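Local atomic coordinates of uncharacterized hypothetical protein (Bacteroides uniformis, PDB entry 4EIU), a protein that is of unknown function but belongs to the DUF3823 family, pairing a transthyretin-clan N-terminal domain with further beta-rich structure. Residues A[147-150]-A[151-154]; A[99-102]-A[103-107]; A[188-191]-A[192-196]. One frame throughout, in Å; residues are numbered along the deposited sequence.

Interaction 1 (A[147-150]-A[151-154]); sequences EKIQ and PMGN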
ATOM      1  N   GLU A 147     -16.954  -3.103  10.777  1.00 44.29           N
ATOM      2  CA  GLU A 147     -17.997  -3.999  10.244  1.00 41.54           C
ATOM      3  C   GLU A 147     -17.380  -5.193   9.477  1.00 42.19           C
ATOM      4  O   GLU A 147     -17.852  -6.315   9.599  1.00 40.06           O
ATOM      5  CB  GLU A 147     -18.941  -3.225   9.297  1.00 52.19           C
ATOM      6  CG  GLU A 147     -19.767  -4.123   8.368  1.00 60.54           C
ATOM      7  CD  GLU A 147     -20.324  -3.451   7.094  1.00 83.40           C
ATOM      8  OE1 GLU A 147     -19.771  -2.468   6.556  1.00 66.37           O
ATOM      9  OE2 GLU A 147     -21.339  -3.957   6.581  1.00 76.92           O
ATOM     10  N   LYS A 148     -16.329  -4.961   8.694  1.00 39.81           N
ATOM     11  CA  LYS A 148     -15.780  -6.036   7.878  1.00 40.56           C
ATOM     12  C   LYS A 148     -14.733  -6.888   8.643  1.00 40.37           C
ATOM     13  O   LYS A 148     -14.583  -8.070   8.378  1.00 38.40           O
ATOM     14  CB  LYS A 148     -15.208  -5.489   6.572  1.00 41.32           C
ATOM     15  CG  LYS A 148     -16.317  -4.866   5.697  1.00 46.66           C
ATOM     16  CD  LYS A 148     -15.846  -4.502   4.307  1.00 42.06           C
ATOM     17  CE  LYS A 148     -17.034  -4.117   3.385  1.00 42.99           C
ATOM     18  NZ  LYS A 148     -16.545  -3.792   2.013  1.00 44.14           N
ATOM     19  N   ILE A 149     -14.021  -6.285   9.585  1.00 38.54           N
ATOM     20  CA  ILE A 149     -12.908  -6.978  10.270  1.00 37.09           C
ATOM     21  C   ILE A 149     -13.277  -7.604  11.620  1.00 36.17           C
ATOM     22  O   ILE A 149     -12.813  -8.705  11.917  1.00 38.25           O
ATOM     23  CB  ILE A 149     -11.675  -6.033  10.327  1.00 38.56           C
ATOM     24  CG1 ILE A 149     -11.128  -5.914   8.880  1.00 39.92           C
ATOM     25  CG2 ILE A 149     -10.573  -6.569  11.254  1.00 35.39           C
ATOM     26  CD1 ILE A 149     -10.218  -4.726   8.660  1.00 38.95           C
ATOM     27  N   GLN A 150     -14.090  -6.909  12.435  1.00 40.12           N
ATOM     28  CA  GLN A 150     -14.549  -7.483  13.735  1.00 43.09           C
ATOM     29  C   GLN A 150     -15.073  -8.924  13.612  1.00 43.09           C
ATOM     30  O   GLN A 150     -14.683  -9.757  14.441  1.00 42.50           O
ATOM     31  CB  GLN A 150     -15.517  -6.564  14.453  1.00 43.46           C
ATOM     32  CG  GLN A 150     -15.932  -6.931  15.885  1.00 56.61           C
ATOM     33  CD  GLN A 150     -16.737  -5.815  16.579  1.00 65.82           C
ATOM     34  OE1 GLN A 150     -17.356  -4.981  15.907  1.00 70.03           O
ATOM     35  NE2 GLN A 150     -16.752  -5.804  17.932  1.00 72.77           N
ATOM     36  N   PRO A 151     -15.840  -9.257  12.526  1.00 46.43           N
ATOM     37  CA  PRO A 151     -16.371 -10.658  12.472  1.00 48.49           C
ATOM     38  C   PRO A 151     -15.315 -11.731  12.330  1.00 43.05           C
ATOM     39  O   PRO A 151     -15.588 -12.890  12.577  1.00 44.33           O
ATOM     40  CB  PRO A 151     -17.319 -10.646  11.245  1.00 47.78           C
ATOM     41  CG  PRO A 151     -17.782  -9.216  11.153  1.00 51.47           C
ATOM     42  CD  PRO A 151     -16.559  -8.379  11.562  1.00 46.43           C
HETATM   43  N   MSE A 152     -14.081 -11.360  12.012  1.00 41.24           N
HETATM   44  CA  MSE A 152     -13.072 -12.361  11.889  1.00 43.09           C
HETATM   45  C   MSE A 152     -12.611 -12.874  13.265  1.00 46.38           C
HETATM   46  O   MSE A 152     -11.966 -13.932  13.347  1.00 45.05           O
HETATM   47  CB  MSE A 152     -11.905 -11.891  11.055  1.00 40.39           C
HETATM   48  CG  MSE A 152     -12.204 -11.746   9.599  1.00 44.47           C
HETATM   49 SE   MSE A 152     -10.569 -11.432   8.653  0.75 37.29          SE
HETATM   50  CE  MSE A 152     -10.654  -9.641   8.590  1.00 30.35           C
ATOM     51  N   GLY A 153     -12.931 -12.147  14.334  1.00 44.10           N
ATOM     52  CA  GLY A 153     -12.516 -12.563  15.670  1.00 45.69           C
ATOM     53  C   GLY A 153     -11.182 -11.908  16.063  1.00 41.30           C
ATOM     54  O   GLY A 153     -10.502 -11.325  15.255  1.00 39.36           O
ATOM     55  N   ASN A 154     -10.831 -12.046  17.321  1.00 40.01           N
ATOM     56  CA  ASN A 154      -9.674 -11.392  17.885  1.00 43.41           C
ATOM     57  C   ASN A 154      -9.664  -9.875  17.522  1.00 40.05           C
ATOM     58  O   ASN A 154      -8.662  -9.308  17.178  1.00 38.64           O
ATOM     59  CB  ASN A 154      -8.420 -12.116  17.445  1.00 40.93           C
ATOM     60  CG  ASN A 154      -7.186 -11.651  18.204  1.00 42.43           C
ATOM     61  OD1 ASN A 154      -6.127 -11.541  17.612  1.00 51.19           O
ATOM     62  ND2 ASN A 154      -7.340 -11.286  19.450  1.00 41.20           N
TER
HETATM   63  O   HOH W   1     -10.714  -8.875  13.777  1.00 41.95           O

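Interaction 2 (A[99-102]-A[103-107]); sequences TEIS and GTTKV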
ATOM      1  N   THR A  99     -11.316 -15.363 -13.186  1.00 57.65           N
ATOM      2  CA  THR A  99     -11.372 -14.950 -14.578  1.00 52.59           C
ATOM      3  C   THR A  99     -10.558 -15.912 -15.407  1.00 52.30           C
ATOM      4  O   THR A  99      -9.560 -16.453 -14.932  1.00 52.68           O
ATOM      5  CB  THR A  99     -10.827 -13.514 -14.747  1.00 56.05           C
ATOM      6  OG1 THR A  99     -10.967 -13.115 -16.106  1.00 59.40           O
ATOM      7  CG2 THR A  99      -9.339 -13.383 -14.346  1.00 48.37           C
ATOM      8  N   GLU A 100     -11.005 -16.133 -16.635  1.00 54.17           N
ATOM      9  CA  GLU A 100     -10.156 -16.687 -17.679  1.00 57.22           C
ATOM     10  C   GLU A 100      -8.976 -15.741 -17.867  1.00 58.55           C
ATOM     11  O   GLU A 100      -9.151 -14.531 -17.786  1.00 55.50           O
ATOM     12  CB  GLU A 100     -10.921 -16.795 -19.000  1.00 62.83           C
ATOM     13  CG  GLU A 100     -10.076 -17.413 -20.120  1.00 72.17           C
ATOM     14  CD  GLU A 100     -10.832 -17.751 -21.392  1.00 88.37           C
ATOM     15  OE1 GLU A 100     -11.976 -17.293 -21.549  1.00 92.43           O
ATOM     16  OE2 GLU A 100     -10.265 -18.479 -22.240  1.00 86.14           O
ATOM     17  N   ILE A 101      -7.777 -16.278 -18.106  1.00 59.25           N
ATOM     18  CA  ILE A 101      -6.645 -15.430 -18.545  1.00 57.28           C
ATOM     19  C   ILE A 101      -6.230 -15.946 -19.894  1.00 58.81           C
ATOM     20  O   ILE A 101      -5.782 -17.097 -19.998  1.00 58.42           O
ATOM     21  CB  ILE A 101      -5.455 -15.401 -17.570  1.00 53.35           C
ATOM     22  CG1 ILE A 101      -5.933 -14.888 -16.196  1.00 50.68           C
ATOM     23  CG2 ILE A 101      -4.367 -14.465 -18.133  1.00 48.36           C
ATOM     24  CD1 ILE A 101      -4.873 -14.786 -15.137  1.00 42.28           C
ATOM     25  N   SER A 102      -6.431 -15.107 -20.919  1.00 56.40           N
ATOM     26  CA  SER A 102      -6.296 -15.500 -22.349  1.00 61.44           C
ATOM     27  C   SER A 102      -6.005 -14.255 -23.176  1.00 62.89           C
ATOM     28  O   SER A 102      -6.679 -13.248 -23.004  1.00 60.71           O
ATOM     29  CB  SER A 102      -7.620 -16.070 -22.831  1.00 60.82           C
ATOM     30  OG  SER A 102      -7.469 -16.694 -24.070  1.00 69.37           O
ATOM     31  N   GLY A 103      -5.026 -14.297 -24.078  1.00 65.35           N
ATOM     32  CA  GLY A 103      -4.610 -13.065 -24.788  1.00 56.21           C
ATOM     33  C   GLY A 103      -4.084 -12.069 -23.762  1.00 59.21           C
ATOM     34  O   GLY A 103      -3.168 -12.397 -23.002  1.00 56.83           O
ATOM     35  N   THR A 104      -4.640 -10.862 -23.750  1.00 57.75           N
ATOM     36  CA  THR A 104      -4.461  -9.923 -22.634  1.00 62.52           C
ATOM     37  C   THR A 104      -5.793  -9.826 -21.884  1.00 63.14           C
ATOM     38  O   THR A 104      -6.827  -9.574 -22.496  1.00 73.16           O
ATOM     39  CB  THR A 104      -4.023  -8.506 -23.101  1.00 57.80           C
ATOM     40  OG1 THR A 104      -2.856  -8.622 -23.890  1.00 64.97           O
ATOM     41  CG2 THR A 104      -3.687  -7.605 -21.900  1.00 54.99           C
ATOM     42  N   THR A 105      -5.754 -10.035 -20.577  1.00 53.63           N
ATOM     43  CA  THR A 105      -6.916  -9.974 -19.726  1.00 50.75           C
ATOM     44  C   THR A 105      -6.672  -8.842 -18.773  1.00 50.53           C
ATOM     45  O   THR A 105      -5.661  -8.825 -18.098  1.00 52.40           O
ATOM     46  CB  THR A 105      -7.044 -11.276 -18.939  1.00 57.49           C
ATOM     47  OG1 THR A 105      -7.308 -12.349 -19.847  1.00 53.13           O
ATOM     48  CG2 THR A 105      -8.137 -11.217 -17.917  1.00 54.41           C
ATOM     49  N   LYS A 106      -7.590  -7.883 -18.740  1.00 47.60           N
ATOM     50  CA  LYS A 106      -7.523  -6.714 -17.855  1.00 46.43           C
ATOM     51  C   LYS A 106      -8.448  -6.917 -16.701  1.00 50.97           C
ATOM     52  O   LYS A 106      -9.562  -7.389 -16.895  1.00 51.84           O
ATOM     53  CB  LYS A 106      -7.970  -5.473 -18.601  1.00 54.16           C
ATOM     54  CG  LYS A 106      -7.119  -5.065 -19.775  1.00 62.84           C
ATOM     55  CD  LYS A 106      -7.872  -3.987 -20.534  1.00 69.82           C
ATOM     56  CE  LYS A 106      -7.033  -3.298 -21.581  1.00 61.73           C
ATOM     57  NZ  LYS A 106      -7.796  -2.267 -22.365  1.00 62.21           N
ATOM     58  N   VAL A 107      -8.026  -6.576 -15.480  1.00 44.33           N
ATOM     59  CA  VAL A 107      -8.900  -6.728 -14.323  1.00 44.60           C
ATOM     60  C   VAL A 107      -8.779  -5.432 -13.520  1.00 55.87           C
ATOM     61  O   VAL A 107      -7.738  -4.749 -13.531  1.00 43.27           O
ATOM     62  CB  VAL A 107      -8.488  -7.878 -13.400  1.00 50.22           C
ATOM     63  CG1 VAL A 107      -8.632  -9.196 -14.117  1.00 49.02           C
ATOM     64  CG2 VAL A 107      -7.046  -7.679 -12.893  1.00 44.80           C
TER
HETATM   65  O   HOH W   2      -8.601 -11.617 -23.420  1.00 61.38           O
HETATM   66  O   HOH W   3      -9.557 -12.696 -21.184  1.00 65.32           O

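Interaction 3 (A[188-191]-A[192-196]); sequences INYE and GKSFE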
ATOM      1  N   ILE A 188       8.075   9.822  11.965  1.00 62.86           N
ATOM      2  CA  ILE A 188       7.520  10.166  13.265  1.00 64.81           C
ATOM      3  C   ILE A 188       6.699   8.968  13.686  1.00 64.11           C
ATOM      4  O   ILE A 188       5.879   8.493  12.895  1.00 59.58           O
ATOM      5  CB  ILE A 188       6.593  11.399  13.239  1.00 69.96           C
ATOM      6  CG1 ILE A 188       7.279  12.613  12.585  1.00 78.58           C
ATOM      7  CG2 ILE A 188       6.198  11.772  14.666  1.00 67.41           C
ATOM      8  CD1 ILE A 188       6.308  13.692  12.143  1.00 71.51           C
ATOM      9  N   ASN A 189       6.933   8.473  14.899  1.00 63.21           N
ATOM     10  CA  ASN A 189       6.165   7.383  15.486  1.00 64.66           C
ATOM     11  C   ASN A 189       5.148   7.939  16.462  1.00 66.94           C
ATOM     12  O   ASN A 189       5.434   8.900  17.135  1.00 68.31           O
ATOM     13  CB  ASN A 189       7.075   6.438  16.266  1.00 71.71           C
ATOM     14  CG  ASN A 189       8.122   5.799  15.400  1.00 69.88           C
ATOM     15  OD1 ASN A 189       7.814   5.261  14.381  1.00 63.83           O
ATOM     16  ND2 ASN A 189       9.382   5.877  15.811  1.00 72.18           N
ATOM     17  N   TYR A 190       3.967   7.318  16.537  1.00 65.50           N
ATOM     18  CA  TYR A 190       2.884   7.761  17.426  1.00 68.65           C
ATOM     19  C   TYR A 190       2.486   6.607  18.338  1.00 64.12           C
ATOM     20  O   TYR A 190       2.259   5.497  17.875  1.00 65.72           O
ATOM     21  CB  TYR A 190       1.680   8.218  16.592  1.00 61.72           C
ATOM     22  CG  TYR A 190       2.017   9.401  15.725  1.00 61.91           C
ATOM     23  CD1 TYR A 190       2.035  10.690  16.254  1.00 65.24           C
ATOM     24  CD2 TYR A 190       2.381   9.240  14.407  1.00 60.74           C
ATOM     25  CE1 TYR A 190       2.382  11.793  15.475  1.00 67.81           C
ATOM     26  CE2 TYR A 190       2.718  10.335  13.619  1.00 61.49           C
ATOM     27  CZ  TYR A 190       2.706  11.597  14.143  1.00 70.91           C
ATOM     28  OH  TYR A 190       3.040  12.637  13.324  1.00 71.61           O
ATOM     29  N   GLU A 191       2.405   6.867  19.630  1.00 61.80           N
ATOM     30  CA  GLU A 191       2.106   5.808  20.588  1.00 68.91           C
ATOM     31  C   GLU A 191       0.587   5.645  20.708  1.00 67.01           C
ATOM     32  O   GLU A 191      -0.160   6.636  20.712  1.00 65.04           O
ATOM     33  CB  GLU A 191       2.737   6.120  21.942  1.00 77.53           C
ATOM     34  CG  GLU A 191       2.810   4.898  22.852  1.00 89.81           C
ATOM     35  CD  GLU A 191       2.859   5.254  24.323  1.00103.00           C
ATOM     36  OE1 GLU A 191       3.470   6.283  24.666  1.00103.60           O
ATOM     37  OE2 GLU A 191       2.271   4.508  25.136  1.00121.23           O
ATOM     38  N   GLY A 192       0.114   4.407  20.795  1.00 61.97           N
ATOM     39  CA  GLY A 192      -1.304   4.190  21.086  1.00 57.33           C
ATOM     40  C   GLY A 192      -2.139   4.919  20.046  1.00 62.89           C
ATOM     41  O   GLY A 192      -1.814   4.874  18.844  1.00 60.06           O
ATOM     42  N   LYS A 193      -3.198   5.600  20.492  1.00 53.92           N
ATOM     43  CA  LYS A 193      -4.072   6.342  19.564  1.00 63.51           C
ATOM     44  C   LYS A 193      -3.780   7.832  19.424  1.00 61.38           C
ATOM     45  O   LYS A 193      -4.648   8.568  18.985  1.00 66.64           O
ATOM     46  CB  LYS A 193      -5.562   6.121  19.899  1.00 62.69           C
ATOM     47  CG  LYS A 193      -6.150   6.815  21.109  1.00 77.58           C
ATOM     48  CD  LYS A 193      -7.588   6.335  21.335  1.00 77.86           C
ATOM     49  CE  LYS A 193      -7.994   6.420  22.811  1.00 96.25           C
ATOM     50  NZ  LYS A 193      -8.199   7.795  23.345  1.00 82.24           N
ATOM     51  N   SER A 194      -2.555   8.260  19.712  1.00 63.96           N
ATOM     52  CA  SER A 194      -2.251   9.710  19.801  1.00 74.00           C
ATOM     53  C   SER A 194      -2.248  10.447  18.448  1.00 72.65           C
ATOM     54  O   SER A 194      -2.194  11.662  18.415  1.00 69.02           O
ATOM     55  CB  SER A 194      -0.904   9.928  20.487  1.00 76.15           C
ATOM     56  OG  SER A 194       0.093   9.247  19.739  1.00 75.68           O
ATOM     57  N   PHE A 195      -2.280   9.730  17.331  1.00 61.69           N
ATOM     58  CA  PHE A 195      -2.479  10.373  16.034  1.00 59.72           C
ATOM     59  C   PHE A 195      -3.905  10.863  15.738  1.00 61.95           C
ATOM     60  O   PHE A 195      -4.075  11.689  14.818  1.00 63.67           O
ATOM     61  CB  PHE A 195      -2.089   9.435  14.878  1.00 56.37           C
ATOM     62  CG  PHE A 195      -1.868  10.170  13.589  1.00 55.04           C
ATOM     63  CD1 PHE A 195      -0.663  10.817  13.353  1.00 59.94           C
ATOM     64  CD2 PHE A 195      -2.877  10.269  12.637  1.00 61.61           C
ATOM     65  CE1 PHE A 195      -0.457  11.542  12.187  1.00 59.32           C
ATOM     66  CE2 PHE A 195      -2.675  10.974  11.459  1.00 61.86           C
ATOM     67  CZ  PHE A 195      -1.461  11.614  11.241  1.00 66.14           C
ATOM     68  N   GLU A 196      -4.920  10.366  16.454  1.00 60.28           N
ATOM     69  CA  GLU A 196      -6.328  10.692  16.139  1.00 62.25           C
ATOM     70  C   GLU A 196      -6.577  12.179  15.947  1.00 68.85           C
ATOM     71  O   GLU A 196      -7.227  12.587  14.989  1.00 67.71           O
ATOM     72  CB  GLU A 196      -7.295  10.167  17.214  1.00 69.84           C
ATOM     73  CG  GLU A 196      -7.559   8.678  17.180  1.00 73.60           C
ATOM     74  CD  GLU A 196      -8.107   8.185  15.838  1.00 92.76           C
ATOM     75  OE1 GLU A 196      -9.197   8.633  15.406  1.00 75.94           O
ATOM     76  OE2 GLU A 196      -7.434   7.348  15.201  1.00 81.61           O
TER
HETATM   77  O   HOH W   4       0.149   3.552  17.686  1.00 49.88           O

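Interaction 1 (A[147-150]-A[151-154])
Pro151 packs its ring against the backbone oxygen of Glu147 where helix 142-149 tightens into a short 3-10 turn, a local contact at the helix's C-terminal end. The proline brings no N-H, so it cannot give Glu147 O the bond that a regular alpha-helical turn would supply. Instead Pro151 CD comes to 3.1 Å from Glu147 O, with CG of the same ring at 3.3 Å from that oxygen.

Met152, a selenomethionine in this crystal, comes next and makes an i-to-i+3 bond. Its N gives a hydrogen to Ile149 O over 2.9 Å, with an N-H...O angle of 158°. Its side chain leaves the backbone with CG anti to the carbonyl carbon, then bends at the selenium (chi3 -96°). That bend carries the terminal CE of Met152 back to the isoleucine, where it lies 3.8 Å from Ile149 CG1. The two side chains cross obliquely in an apolar touch; Tyr227, from a later loop, touches both, while Arg84 of strand 83-85 adds to the packing on the selenomethionine.

Gly153 continues the pattern one residue on: its N reaches Gln150 O at 3.0 Å. Its phi of 93° then takes the chain out of the helical path, and at these backbone angles a beta carbon would collide with the carbonyl oxygen of the residue before, which explains the glycine. Water 1 bridges the turn, donating to Ile149 O at 2.8 Å and to Gly153 O at 2.9 Å, so that Ile149 O is gripped both by this water and by Met152 N.

Interaction 2 (A[99-102]-A[103-107])
A beta arch joins strand 91-101 to strand 104-111, and Thr105 and Ser102 meet just inside its bend. Ser102 N points its hydrogen at Thr105 OG1, 3.1 Å away, in a nearly straight bond (167°). The first torsion of Thr105 (-66°) divides the work of its two branches: OG1 lies anti to the carbonyl carbon and takes the Ser102 amide, while Thr105 CG2 reaches to 3.5 Å from Glu100 O and 3.9 Å from Thr99 OG1. Thr99 and Thr105 thus meet tip to tip, hydroxyl against methyl, and Thr99 OG1 spends its own proton on Glu100 O at 2.9 Å.

The two strands do not pair with each other. Their short axes stay 7.3 Å apart at closest, 146° between directions, because each belongs to a different sheet: Thr99 and Ile101 bond through the backbone to strand 69-76, Thr105 to strand 10-18. In this transthyretin-clan domain the arch therefore carries the chain from one sheet to the other.

Replacing Thr105 by an alanine would probably leave the Ser102 amide without its acceptor and open a gap beside Glu100 O and Thr99 OG1 where the methyl now sits. At the bend, Gly103 adopts a positive phi, and a beta carbon there would clash with Ser102 O; its N is held by Glu10 OE1. Water 2 spans the mouth of the bend, donating to Ser102 O at 2.6 Å and to Thr104 O at 2.9 Å.

Interaction 3 (A[188-191]-A[192-196])
Tyr190 and Phe195 form a T-shaped aromatic pair, the edge of the phenylalanine set against the face of the tyrosine. Phe195 CD1 lies over the centre of the Tyr190 ring and comes to 3.4 Å from Tyr190 CE2, with ring centroids 4.8 Å apart and planes at 72°. Phe195 CG stands anti to its backbone nitrogen, which brings the CD1 edge onto the tyrosine; Phe195 CE1 also nears Tyr190 CE2 and CZ. Ile165 of strand 162-170 touches both side chains, and Val162 touches Phe195. Ser194 OG meets the tyrosine differently, at the ring edge close to its plane, 3.7 Å from Tyr190 CB.

The hydrogen bonds belong to a type II' beta turn running from Glu191 to Ser194, just past the end of strand 186-189. Glu191 O accepts twice from one residue: Ser194 N at 3.1 Å and Ser194 OG at 2.8 Å. The serine hydroxyl can do this because its first torsion (58°) tucks OG between the backbone nitrogen and the carbonyl carbon. Gly192 takes the second position of the turn with positive phi, where a beta carbon would be tight against Glu191 C. A type I turn overlaps the first, its Glu196 N bonded to Lys193 O.

A solvent bridge adds to these direct bonds: water 4 donates to Tyr190 O at 2.9 Å and to Gly192 O at 2.6 Å.

The three contacts are separate local turns, met along the chain in the order 2, 1, 3. Interaction 2 links two sheets of the N-terminal DUF3823 region. Interaction 1 ends helix 142-149, ahead of strand 162-170, and interaction 3 follows strand 186-189, an outermost strand of the four-stranded antiparallel sheet that also holds strand 162-170. Centres of interactions 1 and 3 lie about 23 Å apart, those of 1 and 2 about 33 Å apart, and those of 2 and 3, on opposite sides of the chain's centre, about 43 Å. None touches another, so each shapes its own bend in this beta-rich protein, whose function is unknown.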